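Long-range contact in Alpha/beta hydrolase fold protein (Nakamurella multipartita, PDB 4Y7D), which probably acts as a hydrolase of the alpha/beta hydrolase fold, its precise substrate unknown: residues A[98-103]-A[123-128]. Residues are numbered along the deposited sequence; the frame is centred on the assembly and turned at random. Where two conformers were deposited one is given.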
# COMPACT_ATOMS: atom_id res chain seq x y z
N LEU A 98 -15.68 -10.34 12.57
CA LEU A 98 -15.94 -9.05 11.95
C LEU A 98 -16.78 -9.20 10.68
O LEU A 98 -16.39 -9.93 9.76
CB LEU A 98 -14.60 -8.37 11.65
CG LEU A 98 -14.61 -6.98 11.13
CD1 LEU A 98 -15.23 -6.05 12.12
CD2 LEU A 98 -13.17 -6.58 10.84
N ALA A 99 -17.91 -8.48 10.63
CA ALA A 99 -18.83 -8.54 9.47
C ALA A 99 -18.26 -7.86 8.21
O ALA A 99 -18.30 -8.41 7.09
CB ALA A 99 -20.17 -7.90 9.81
N ALA A 100 -17.61 -6.73 8.45
CA ALA A 100 -17.13 -5.89 7.33
C ALA A 100 -16.19 -4.81 7.83
O ALA A 100 -16.20 -4.45 9.02
CB ALA A 100 -18.31 -5.28 6.62
N ALA A 101 -15.39 -4.29 6.91
CA ALA A 101 -14.39 -3.29 7.25
C ALA A 101 -14.13 -2.39 6.08
O ALA A 101 -14.40 -2.73 4.94
CB ALA A 101 -13.10 -3.95 7.68
N GLY A 102 -13.60 -1.22 6.39
CA GLY A 102 -13.03 -0.41 5.33
C GLY A 102 -11.76 -1.06 4.80
O GLY A 102 -11.18 -1.96 5.46
N VAL A 103 -11.33 -0.67 3.61
CA VAL A 103 -10.10 -1.18 3.05
C VAL A 103 -9.27 -0.01 2.50
O VAL A 103 -9.77 0.83 1.74
CB VAL A 103 -10.36 -2.18 1.92
CG1 VAL A 103 -9.03 -2.63 1.33
CG2 VAL A 103 -11.18 -3.35 2.43
N ARG A 123 -18.37 -7.60 2.64
CA ARG A 123 -17.31 -7.49 3.64
C ARG A 123 -16.52 -6.18 3.57
O ARG A 123 -15.67 -5.92 4.44
CB ARG A 123 -16.30 -8.63 3.50
CG ARG A 123 -16.88 -10.01 3.38
CD ARG A 123 -17.88 -10.37 4.45
NE ARG A 123 -17.32 -10.56 5.80
CZ ARG A 123 -16.72 -11.68 6.25
NH1 ARG A 123 -16.50 -12.71 5.45
NH2 ARG A 123 -16.30 -11.75 7.50
N VAL A 124 -16.80 -5.36 2.55
CA VAL A 124 -16.08 -4.12 2.31
C VAL A 124 -17.05 -2.89 2.44
O VAL A 124 -17.96 -2.70 1.62
CB VAL A 124 -15.41 -4.15 0.94
CG1 VAL A 124 -14.69 -2.85 0.65
CG2 VAL A 124 -14.43 -5.31 0.84
N ARG A 125 -16.86 -2.11 3.51
CA ARG A 125 -17.67 -0.92 3.76
C ARG A 125 -17.37 0.24 2.82
O ARG A 125 -18.27 1.04 2.45
CB ARG A 125 -17.45 -0.44 5.20
CG ARG A 125 -17.91 -1.39 6.29
CD ARG A 125 -18.70 -0.69 7.41
NE ARG A 125 -19.20 -1.64 8.42
CZ ARG A 125 -20.24 -2.48 8.25
NH1 ARG A 125 -20.60 -3.31 9.25
NH2 ARG A 125 -20.90 -2.54 7.10
N ALA A 126 -16.10 0.37 2.46
CA ALA A 126 -15.56 1.47 1.65
C ALA A 126 -14.15 1.09 1.23
O ALA A 126 -13.46 0.31 1.91
CB ALA A 126 -15.56 2.75 2.45
N LEU A 127 -13.69 1.65 0.12
CA LEU A 127 -12.40 1.36 -0.44
C LEU A 127 -11.64 2.66 -0.73
O LEU A 127 -12.14 3.49 -1.46
CB LEU A 127 -12.56 0.52 -1.72
CG LEU A 127 -11.29 0.14 -2.52
CD1 LEU A 127 -10.30 -0.65 -1.66
CD2 LEU A 127 -11.79 -0.63 -3.72
N VAL A 128 -10.44 2.79 -0.20
CA VAL A 128 -9.50 3.82 -0.60
C VAL A 128 -8.31 3.15 -1.26
O VAL A 128 -7.60 2.35 -0.62
CB VAL A 128 -9.06 4.66 0.58
CG1 VAL A 128 -8.03 5.72 0.17
CG2 VAL A 128 -10.28 5.33 1.20
O HOH W 1 -17.31 -2.83 10.78
O HOH W 2 -18.57 -5.20 10.93
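Arg-123 grips the turn leading into strand 101-106 with the edge of its guanidinium group. Arg-123 NH2 donates to Leu-98 O (2.9 Å), which lies in the guanidinium plane, and Arg-123 NE donates to Ala-99 O (2.7 Å) from above the plane of the Ala-99 carbonyl. Bends at chi2 (-51°) and chi3 (-70°) turn the Arg-123 side chain so that NE and NH2 come alongside two successive carbonyls. NH2 also forms a salt bridge with Asp-94 of helix 82-95.

Backbone pairing is parallel but slips by one residue, because strand 124-130 turns a corner at Arg-125. Ala-101 spans Val-124, giving its N-H to Arg-123 O and accepting at Ala-101 O from Arg-125 N (2.9 Å). Val-103 does the same around Leu-127: its N donates to Ala-126 O, and Val-103 O receives a nearly straight bond from Val-128 N (2.8 Å, 174°).

In one of two modelled conformers, and so less certainly, the guanidinium of Arg-125 lies flat over Ala-100 CB, while a water bridges Arg-125 NE to Ala-100 O.

Apolar contact gathers on the face turned to helix 110-119. Val-103 CG2 meets Val-124 CG1 at 4.0 Å and Val-103 CG1 meets Leu-127 CD1 at 3.8 Å; Leu-116 of that helix packs on both valines. The two strands and this helix form a beta-alpha-beta crossover in the central sheet of the alpha/beta hydrolase fold.

With an alanine in place of Arg-123, the Leu-98 and Ala-99 carbonyls would probably lose the two donors one guanidinium supplies, and Asp-94 its cationic mate, leaving the turn freer to shift. That single group thus ties the turn to both segment 123-128 and helix 82-95, whereas pairing within the sheet relies on backbone bonds and hydrocarbon.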